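Local atomic coordinates of PDZ domain protein (Parabacteroides distasonis, PDB entry 4L8N), a protein that is of unknown function but carries PDZ domains towards both ends and a DUF4136 domain, and is able to bind magnesium. Residues S19-N27 and V135-G143; L110-T121 and F411-I421. One frame throughout, in Å; residues are numbered along the deposited sequence.

Contact 1 (S19-N27 and V135-G143)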
loop_
_atom_site.group_PDB
_atom_site.type_symbol
_atom_site.label_atom_id
_atom_site.label_comp_id
_atom_site.label_asym_id
_atom_site.label_seq_id
_atom_site.Cartn_x
_atom_site.Cartn_y
_atom_site.Cartn_z
ATOM N N SER A 19 1.151 -17.299 -19.991
ATOM C CA SER A 19 1.508 -15.932 -19.595
ATOM C C SER A 19 0.597 -14.867 -20.168
ATOM O O SER A 19 0.300 -14.848 -21.364
ATOM C CB SER A 19 2.946 -15.608 -19.975
ATOM O OG SER A 19 3.264 -14.246 -19.751
ATOM N N GLN A 20 0.165 -13.977 -19.266
ATOM C CA GLN A 20 -0.678 -12.822 -19.542
ATOM C C GLN A 20 0.175 -11.550 -19.465
ATOM O O GLN A 20 -0.307 -10.473 -19.815
ATOM C CB GLN A 20 -1.895 -12.772 -18.588
ATOM C CG GLN A 20 -2.944 -13.890 -18.808
ATOM C CD GLN A 20 -3.334 -14.106 -20.266
ATOM O OE1 GLN A 20 -3.160 -15.200 -20.823
ATOM N NE2 GLN A 20 -3.836 -13.062 -20.928
ATOM N N SER A 21 1.466 -11.696 -19.079
ATOM C CA SER A 21 2.448 -10.609 -18.995
ATOM C C SER A 21 2.842 -10.146 -20.376
ATOM O O SER A 21 3.156 -10.973 -21.223
ATOM C CB SER A 21 3.686 -11.062 -18.221
ATOM O OG SER A 21 4.792 -10.209 -18.475
ATOM N N LYS A 22 2.853 -8.832 -20.596
ATOM C CA LYS A 22 3.203 -8.223 -21.889
ATOM C C LYS A 22 4.710 -8.205 -22.129
ATOM O O LYS A 22 5.134 -8.071 -23.279
ATOM C CB LYS A 22 2.662 -6.768 -21.989
ATOM C CG LYS A 22 1.163 -6.580 -21.701
ATOM C CD LYS A 22 0.229 -7.097 -22.819
ATOM C CE LYS A 22 -1.205 -7.260 -22.354
ATOM N NZ LYS A 22 -2.050 -7.950 -23.369
ATOM N N ASN A 23 5.515 -8.339 -21.065
ATOM C CA ASN A 23 6.967 -8.223 -21.146
ATOM C C ASN A 23 7.715 -9.552 -21.010
ATOM O O ASN A 23 8.945 -9.571 -21.112
ATOM C CB ASN A 23 7.443 -7.255 -20.071
ATOM C CG ASN A 23 6.668 -5.961 -20.057
ATOM O OD1 ASN A 23 5.722 -5.793 -19.294
ATOM N ND2 ASN A 23 6.987 -5.058 -20.962
ATOM N N TRP A 24 6.994 -10.659 -20.806
ATOM C CA TRP A 24 7.611 -11.979 -20.655
ATOM C C TRP A 24 6.742 -13.081 -21.208
ATOM O O TRP A 24 5.712 -13.405 -20.602
ATOM C CB TRP A 24 7.942 -12.287 -19.185
ATOM C CG TRP A 24 8.895 -13.436 -19.047
ATOM C CD1 TRP A 24 8.639 -14.651 -18.486
ATOM C CD2 TRP A 24 10.210 -13.531 -19.622
ATOM N NE1 TRP A 24 9.729 -15.477 -18.623
ATOM C CE2 TRP A 24 10.704 -14.822 -19.324
ATOM C CE3 TRP A 24 11.032 -12.637 -20.331
ATOM C CZ2 TRP A 24 11.991 -15.227 -19.670
ATOM C CZ3 TRP A 24 12.307 -13.047 -20.678
ATOM C CH2 TRP A 24 12.779 -14.324 -20.334
ATOM N N GLY A 25 7.186 -13.652 -22.334
ATOM C CA GLY A 25 6.535 -14.763 -23.025
ATOM C C GLY A 25 5.027 -14.667 -23.123
ATOM O O GLY A 25 4.326 -15.596 -22.718
ATOM N N ASN A 26 4.525 -13.533 -23.654
ATOM C CA ASN A 26 3.096 -13.266 -23.801
ATOM C C ASN A 26 2.385 -14.348 -24.642
ATOM O O ASN A 26 2.852 -14.717 -25.729
ATOM C CB ASN A 26 2.862 -11.885 -24.404
ATOM C CG ASN A 26 1.480 -11.328 -24.146
ATOM O OD1 ASN A 26 0.744 -11.793 -23.266
ATOM N ND2 ASN A 26 1.107 -10.284 -24.881
ATOM N N ASN A 27 1.272 -14.877 -24.082
ATOM C CA ASN A 27 0.387 -15.909 -24.648
ATOM C C ASN A 27 1.184 -17.170 -25.077
ATOM O O ASN A 27 0.868 -17.841 -26.074
ATOM C CB ASN A 27 -0.496 -15.334 -25.789
ATOM C CG ASN A 27 -1.409 -14.216 -25.314
ATOM O OD1 ASN A 27 -2.176 -14.363 -24.343
ATOM N ND2 ASN A 27 -1.307 -13.051 -25.950
ATOM N N VAL A 135 5.611 -2.278 -13.611
ATOM C CA VAL A 135 6.367 -2.405 -14.841
ATOM C C VAL A 135 5.911 -1.332 -15.831
ATOM O O VAL A 135 4.813 -0.776 -15.680
ATOM C CB VAL A 135 6.309 -3.836 -15.463
ATOM C CG1 VAL A 135 6.740 -4.891 -14.444
ATOM C CG2 VAL A 135 4.928 -4.161 -16.029
ATOM N N THR A 136 6.757 -1.076 -16.858
ATOM C CA THR A 136 6.503 -0.149 -17.966
ATOM C C THR A 136 5.212 -0.584 -18.699
ATOM O O THR A 136 4.876 -1.773 -18.744
ATOM C CB THR A 136 7.736 -0.056 -18.906
ATOM O OG1 THR A 136 7.463 0.875 -19.954
ATOM C CG2 THR A 136 8.159 -1.421 -19.511
ATOM N N SER A 137 4.485 0.386 -19.239
ATOM C CA SER A 137 3.249 0.107 -19.957
ATOM C C SER A 137 3.576 -0.275 -21.400
ATOM O O SER A 137 2.708 -0.806 -22.099
ATOM C CB SER A 137 2.289 1.293 -19.877
ATOM O OG SER A 137 2.915 2.497 -20.295
ATOM N N ASP A 138 4.847 -0.062 -21.827
ATOM C CA ASP A 138 5.355 -0.471 -23.149
ATOM C C ASP A 138 5.527 -1.987 -23.135
ATOM O O ASP A 138 6.042 -2.539 -22.160
ATOM C CB ASP A 138 6.675 0.243 -23.494
ATOM C CG ASP A 138 6.605 1.761 -23.449
ATOM O OD1 ASP A 138 5.510 2.319 -23.703
ATOM O OD2 ASP A 138 7.643 2.393 -23.166
ATOM N N GLY A 139 5.074 -2.639 -24.199
ATOM C CA GLY A 139 5.107 -4.094 -24.328
ATOM C C GLY A 139 6.430 -4.690 -24.767
ATOM O O GLY A 139 6.440 -5.688 -25.502
ATOM N N VAL A 140 7.554 -4.114 -24.279
ATOM C CA VAL A 140 8.898 -4.553 -24.598
ATOM C C VAL A 140 9.226 -5.870 -23.896
ATOM O O VAL A 140 8.985 -6.015 -22.699
ATOM C CB VAL A 140 9.947 -3.455 -24.308
ATOM C CG1 VAL A 140 10.136 -3.191 -22.818
ATOM C CG2 VAL A 140 11.274 -3.771 -24.985
ATOM N N ASP A 141 9.805 -6.823 -24.643
ATOM C CA ASP A 141 10.255 -8.086 -24.086
ATOM C C ASP A 141 11.519 -7.859 -23.222
ATOM O O ASP A 141 12.516 -7.311 -23.702
ATOM C CB ASP A 141 10.510 -9.132 -25.177
ATOM C CG ASP A 141 10.412 -10.533 -24.603
ATOM O OD1 ASP A 141 11.420 -11.018 -24.037
ATOM O OD2 ASP A 141 9.298 -11.090 -24.594
ATOM N N PHE A 142 11.457 -8.272 -21.940
ATOM C CA PHE A 142 12.555 -8.153 -20.970
ATOM C C PHE A 142 13.785 -8.971 -21.396
ATOM O O PHE A 142 14.887 -8.681 -20.943
ATOM C CB PHE A 142 12.100 -8.543 -19.540
ATOM C CG PHE A 142 11.169 -7.559 -18.862
ATOM C CD1 PHE A 142 11.094 -6.228 -19.286
ATOM C CD2 PHE A 142 10.408 -7.942 -17.765
ATOM C CE1 PHE A 142 10.243 -5.320 -18.650
ATOM C CE2 PHE A 142 9.570 -7.022 -17.122
ATOM C CZ PHE A 142 9.497 -5.718 -17.575
ATOM N N GLY A 143 13.596 -9.936 -22.290
ATOM C CA GLY A 143 14.682 -10.734 -22.855
ATOM C C GLY A 143 15.643 -9.938 -23.734
ATOM O O GLY A 143 16.714 -10.437 -24.071
HETATM O O HOH W 1 6.382 -10.891 -24.665
#
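Asn-23 and Phe-142 meet twice, through backbone and side chain, and illustrate how one buried amide can join two largely irregular loops. Hydrogen bonds come first. The amide group of Asn-23 spends both N-H bonds on main-chain carbonyls of the facing loop: ND2 donates to Val-140 O at 2.8 Å and to Asp-138 O at 2.9 Å, with both acceptors close to the plane of the amide. That double grip fixes the rotation of the group. Beside it Phe-142 N donates almost straight (176°) to Asn-23 O, 2.9 Å away.

Stacking joins Asn-23 and Phe-142 again. With CG anti to its own carbonyl carbon (chi1 -49°), Asn-23 lays its amide nearly flat on the Phe-142 ring, the planes 11° apart, and sets CB over the ring centre, 3.5 Å from the centroid. Phe-142 also meets the Tyr-289 ring. Next along the loop, Trp-24 brings the edge of its indole, CZ3, to within 3.7 Å of Gly-143 N, while its NE1 bonds to Tyr-48 O. An alanine in place of Asn-23 would probably leave the carbonyls of Asp-138 and Val-140 without their shared donor and the Phe-142 face only partly covered.

Charged and water-mediated links lie round these. Asp-141 accepts from Gly-143 N through OD1 (3.0 Å), an Asx turn, and its OD2 takes a bond from a water, 2.9 Å away, that reaches Lys-22 O and Asn-26 N only weakly. Asp-138 is salt-bridged to Arg-257. Together these contacts form an interdomain junction: the loop joining strands 8-18 and 29-34 of the N-terminal PDZ domain docks on the DUF4136 loop that follows strand 123-135.

Contact 2 (L110-T121 and F411-I421)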
loop_
_atom_site.group_PDB
_atom_site.type_symbol
_atom_site.label_atom_id
_atom_site.label_comp_id
_atom_site.label_asym_id
_atom_site.label_seq_id
_atom_site.Cartn_x
_atom_site.Cartn_y
_atom_site.Cartn_z
ATOM N N LEU A 110 3.298 -41.254 0.092
ATOM C CA LEU A 110 3.235 -41.753 1.467
ATOM C C LEU A 110 3.921 -40.808 2.469
ATOM O O LEU A 110 3.435 -40.660 3.592
ATOM C CB LEU A 110 3.843 -43.155 1.562
ATOM C CG LEU A 110 3.069 -44.283 0.871
ATOM C CD1 LEU A 110 3.965 -45.440 0.543
ATOM C CD2 LEU A 110 1.868 -44.745 1.700
ATOM N N ALA A 111 5.012 -40.135 2.055
ATOM C CA ALA A 111 5.711 -39.168 2.905
ATOM C C ALA A 111 4.784 -38.004 3.242
ATOM O O ALA A 111 4.815 -37.501 4.362
ATOM C CB ALA A 111 6.967 -38.668 2.218
ATOM N N SER A 112 3.925 -37.619 2.284
ATOM C CA SER A 112 2.927 -36.567 2.438
ATOM C C SER A 112 1.745 -37.046 3.270
ATOM O O SER A 112 1.265 -36.282 4.111
ATOM C CB SER A 112 2.442 -36.098 1.080
ATOM O OG SER A 112 3.290 -35.077 0.593
ATOM N N ALA A 113 1.301 -38.315 3.074
ATOM C CA ALA A 113 0.185 -38.906 3.812
ATOM C C ALA A 113 0.534 -39.152 5.293
ATOM O O ALA A 113 -0.330 -38.980 6.158
ATOM C CB ALA A 113 -0.256 -40.205 3.150
ATOM N N TYR A 114 1.780 -39.545 5.589
ATOM C CA TYR A 114 2.223 -39.779 6.967
ATOM C C TYR A 114 3.096 -38.596 7.504
ATOM O O TYR A 114 3.915 -38.795 8.401
ATOM C CB TYR A 114 3.006 -41.099 7.037
ATOM C CG TYR A 114 2.171 -42.363 7.013
ATOM C CD1 TYR A 114 1.636 -42.887 8.185
ATOM C CD2 TYR A 114 2.026 -43.103 5.845
ATOM C CE1 TYR A 114 0.926 -44.085 8.185
ATOM C CE2 TYR A 114 1.297 -44.289 5.826
ATOM C CZ TYR A 114 0.752 -44.782 6.999
ATOM O OH TYR A 114 0.047 -45.960 6.999
ATOM N N ALA A 115 2.873 -37.366 7.003
ATOM C CA ALA A 115 3.652 -36.162 7.343
ATOM C C ALA A 115 3.651 -35.801 8.842
ATOM O O ALA A 115 4.595 -35.170 9.327
ATOM C CB ALA A 115 3.147 -34.973 6.544
HETATM N N MSE A 116 2.632 -36.213 9.582
HETATM C CA MSE A 116 2.595 -35.833 10.966
HETATM C C MSE A 116 3.530 -36.664 11.830
HETATM O O MSE A 116 3.770 -36.296 12.976
HETATM C CB MSE A 116 1.179 -35.754 11.477
HETATM C CG MSE A 116 0.569 -34.411 11.084
HETATM SE SE MSE A 116 -1.275 -34.336 11.498
HETATM C CE MSE A 116 -1.906 -33.267 9.880
ATOM N N TYR A 117 4.210 -37.652 11.240
ATOM C CA TYR A 117 5.300 -38.321 11.927
ATOM C C TYR A 117 6.447 -37.307 12.058
ATOM O O TYR A 117 7.192 -37.315 13.045
ATOM C CB TYR A 117 5.802 -39.527 11.112
ATOM C CG TYR A 117 4.998 -40.810 11.134
ATOM C CD1 TYR A 117 4.379 -41.249 12.301
ATOM C CD2 TYR A 117 5.010 -41.675 10.044
ATOM C CE1 TYR A 117 3.711 -42.476 12.351
ATOM C CE2 TYR A 117 4.362 -42.907 10.087
ATOM C CZ TYR A 117 3.696 -43.296 11.235
ATOM O OH TYR A 117 3.024 -44.493 11.255
ATOM N N SER A 118 6.587 -36.433 11.009
ATOM C CA SER A 118 7.664 -35.464 10.924
ATOM C C SER A 118 7.268 -34.140 10.266
ATOM O O SER A 118 7.728 -33.855 9.153
ATOM C CB SER A 118 8.831 -36.078 10.168
ATOM O OG SER A 118 9.988 -35.290 10.362
ATOM N N LEU A 119 6.473 -33.291 10.974
ATOM C CA LEU A 119 6.062 -31.968 10.469
ATOM C C LEU A 119 7.262 -31.048 10.299
ATOM O O LEU A 119 7.241 -30.155 9.461
ATOM C CB LEU A 119 5.029 -31.287 11.371
ATOM C CG LEU A 119 3.579 -31.715 11.223
ATOM C CD1 LEU A 119 2.678 -30.821 12.057
ATOM C CD2 LEU A 119 3.112 -31.653 9.779
ATOM N N GLU A 120 8.299 -31.293 11.101
ATOM C CA GLU A 120 9.594 -30.632 11.128
ATOM C C GLU A 120 10.267 -30.684 9.782
ATOM O O GLU A 120 11.043 -29.788 9.457
ATOM C CB GLU A 120 10.506 -31.333 12.153
ATOM C CG GLU A 120 10.145 -31.045 13.594
ATOM C CD GLU A 120 9.215 -32.017 14.287
ATOM O OE1 GLU A 120 8.410 -32.697 13.608
ATOM O OE2 GLU A 120 9.281 -32.074 15.533
ATOM N N THR A 121 10.008 -31.759 9.013
ATOM C CA THR A 121 10.640 -31.959 7.716
ATOM C C THR A 121 9.650 -31.879 6.559
ATOM O O THR A 121 10.071 -31.529 5.452
ATOM C CB THR A 121 11.376 -33.321 7.682
ATOM O OG1 THR A 121 10.446 -34.401 7.810
ATOM C CG2 THR A 121 12.455 -33.435 8.736
ATOM N N PHE A 411 4.985 -47.991 7.607
ATOM C CA PHE A 411 5.453 -46.921 6.745
ATOM C C PHE A 411 6.293 -45.882 7.489
ATOM O O PHE A 411 6.879 -45.016 6.838
ATOM C CB PHE A 411 4.280 -46.264 6.017
ATOM C CG PHE A 411 3.593 -47.156 5.002
ATOM C CD1 PHE A 411 4.205 -47.462 3.787
ATOM C CD2 PHE A 411 2.318 -47.659 5.244
ATOM C CE1 PHE A 411 3.566 -48.279 2.850
ATOM C CE2 PHE A 411 1.670 -48.460 4.290
ATOM C CZ PHE A 411 2.301 -48.762 3.102
ATOM N N SER A 412 6.447 -46.002 8.808
ATOM C CA SER A 412 7.270 -45.048 9.586
ATOM C C SER A 412 8.767 -45.070 9.156
ATOM O O SER A 412 9.506 -44.165 9.528
ATOM C CB SER A 412 7.146 -45.293 11.095
ATOM O OG SER A 412 7.788 -46.501 11.476
ATOM N N TYR A 413 9.189 -46.078 8.368
ATOM C CA TYR A 413 10.544 -46.234 7.819
ATOM C C TYR A 413 10.904 -45.000 6.958
ATOM O O TYR A 413 12.073 -44.635 6.847
ATOM C CB TYR A 413 10.663 -47.552 7.001
ATOM C CG TYR A 413 10.158 -47.483 5.567
ATOM C CD1 TYR A 413 10.999 -47.087 4.527
ATOM C CD2 TYR A 413 8.846 -47.832 5.249
ATOM C CE1 TYR A 413 10.534 -46.998 3.212
ATOM C CE2 TYR A 413 8.371 -47.747 3.938
ATOM C CZ TYR A 413 9.222 -47.338 2.922
ATOM O OH TYR A 413 8.773 -47.281 1.629
ATOM N N LEU A 414 9.882 -44.363 6.363
ATOM C CA LEU A 414 10.020 -43.153 5.567
ATOM C C LEU A 414 10.664 -42.044 6.374
ATOM O O LEU A 414 11.299 -41.163 5.780
ATOM C CB LEU A 414 8.647 -42.693 5.048
ATOM C CG LEU A 414 8.005 -43.602 3.983
ATOM C CD1 LEU A 414 6.523 -43.365 3.910
ATOM C CD2 LEU A 414 8.674 -43.453 2.620
ATOM N N TYR A 415 10.536 -42.100 7.733
ATOM C CA TYR A 415 11.104 -41.082 8.617
ATOM C C TYR A 415 12.106 -41.685 9.620
ATOM O O TYR A 415 12.345 -41.103 10.669
ATOM C CB TYR A 415 9.973 -40.306 9.325
ATOM C CG TYR A 415 9.154 -39.456 8.373
ATOM C CD1 TYR A 415 9.721 -38.366 7.715
ATOM C CD2 TYR A 415 7.838 -39.799 8.051
ATOM C CE1 TYR A 415 8.980 -37.595 6.817
ATOM C CE2 TYR A 415 7.092 -39.043 7.144
ATOM C CZ TYR A 415 7.661 -37.926 6.550
ATOM O OH TYR A 415 6.944 -37.136 5.688
ATOM N N TYR A 416 12.773 -42.787 9.245
ATOM C CA TYR A 416 13.738 -43.471 10.110
ATOM C C TYR A 416 15.037 -42.700 10.358
ATOM O O TYR A 416 15.824 -43.119 11.214
ATOM C CB TYR A 416 14.050 -44.865 9.584
ATOM C CG TYR A 416 13.368 -45.910 10.418
ATOM C CD1 TYR A 416 12.060 -45.722 10.875
ATOM C CD2 TYR A 416 14.050 -47.045 10.842
ATOM C CE1 TYR A 416 11.440 -46.652 11.705
ATOM C CE2 TYR A 416 13.453 -47.966 11.709
ATOM C CZ TYR A 416 12.134 -47.785 12.104
ATOM O OH TYR A 416 11.516 -48.716 12.900
ATOM N N PHE A 417 15.238 -41.573 9.671
ATOM C CA PHE A 417 16.409 -40.731 9.842
ATOM C C PHE A 417 16.198 -39.766 11.056
ATOM O O PHE A 417 17.148 -39.102 11.493
ATOM C CB PHE A 417 16.692 -39.947 8.526
ATOM C CG PHE A 417 15.547 -39.053 8.089
ATOM C CD1 PHE A 417 15.370 -37.791 8.653
ATOM C CD2 PHE A 417 14.613 -39.497 7.158
ATOM C CE1 PHE A 417 14.263 -37.008 8.317
ATOM C CE2 PHE A 417 13.520 -38.698 6.803
ATOM C CZ PHE A 417 13.353 -37.464 7.382
ATOM N N ALA A 418 14.953 -39.675 11.569
ATOM C CA ALA A 418 14.572 -38.780 12.667
ATOM C C ALA A 418 14.633 -39.507 14.016
ATOM O O ALA A 418 14.119 -40.623 14.110
ATOM C CB ALA A 418 13.178 -38.224 12.415
ATOM N N PRO A 419 15.221 -38.897 15.084
ATOM C CA PRO A 419 15.342 -39.608 16.373
ATOM C C PRO A 419 14.015 -39.708 17.158
ATOM O O PRO A 419 13.918 -40.522 18.089
ATOM C CB PRO A 419 16.385 -38.776 17.113
ATOM C CG PRO A 419 16.170 -37.406 16.616
ATOM C CD PRO A 419 15.902 -37.588 15.151
ATOM N N TYR A 420 12.997 -38.878 16.787
ATOM C CA TYR A 420 11.650 -38.955 17.359
ATOM C C TYR A 420 10.834 -40.142 16.717
ATOM O O TYR A 420 9.686 -40.357 17.077
ATOM C CB TYR A 420 10.899 -37.620 17.248
ATOM C CG TYR A 420 11.054 -36.889 15.933
ATOM C CD1 TYR A 420 10.253 -37.203 14.839
ATOM C CD2 TYR A 420 11.945 -35.832 15.805
ATOM C CE1 TYR A 420 10.345 -36.495 13.648
ATOM C CE2 TYR A 420 12.061 -35.127 14.613
ATOM C CZ TYR A 420 11.256 -35.456 13.534
ATOM O OH TYR A 420 11.382 -34.774 12.337
ATOM N N ILE A 421 11.435 -40.901 15.780
ATOM C CA ILE A 421 10.827 -42.083 15.158
ATOM C C ILE A 421 11.770 -43.282 15.395
ATOM O O ILE A 421 11.328 -44.298 15.914
ATOM C CB ILE A 421 10.464 -41.913 13.631
ATOM C CG1 ILE A 421 9.543 -40.712 13.354
ATOM C CG2 ILE A 421 9.897 -43.198 13.038
ATOM C CD1 ILE A 421 8.117 -40.742 13.952
HETATM O O HOH W 2 2.661 -47.020 8.875
#
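Tyr-415 reaches across to the end of helix 107-113, where its OH donates to Ala-111 O at 2.5 Å, from a position tilted out of the carbonyl plane. The motif is a helix that runs out into a 3-10 turn and packs on a second 3-10 turn followed by a type I beta turn, Tyr-415 to Ala-418. The same ring receives Ser-118 CB over one face, offset toward the rim and 3.8 Å from the centroid, and at its CD2 the Tyr-117 CB at 3.7 Å.

On one side of this centre lies an apolar layer. Leu-110 CD2 sits over the middle of the Phe-411 ring, and Phe-411 CB in turn covers a face of Tyr-114. Leu-414 CD1 presses on Leu-110 CB at 3.6 Å. On the other side hydroxyls meet as well: Ser-118 OG shares a very short hydrogen bond, 2.5 Å, with Tyr-420 OH, and another with Thr-121 OG1. The serine can meet both because OG stands opposite the backbone N (chi1 -166°). Near this polar end Ile-421 CD1 meets Tyr-117 CB.

Farther out, Trp-390 positions the same end, its NE1 bonding to Tyr-117 O and its N to Glu-120 OE2, which probably helps keep the glutamate carboxylate roughly parallel to the Tyr-420 ring. At the opposite end a single water accepts from Phe-411 N at 2.8 Å and lies at weak-bond range from Tyr-117 OH.

Overall arrangement
The two contacts lie on opposite sides of the chain's centre, their own centres 43 Å apart and their nearest atoms about 27 Å from each other. Their segments alternate along the chain: 19-27, 110-121, 135-143, then 411-421. Strand 123-135 of the large mixed sheet spans the interval, starting just after the inner segment of contact 2 and ending where that of contact 1 begins. Contact 1 joins the N-terminal PDZ domain to the DUF4136 region, whereas contact 2 packs the helix 107-113 region against the loop before strand 429-435, probably part of the C-terminal PDZ region. Distant parts of the sequence are thereby joined at both ends of one strand.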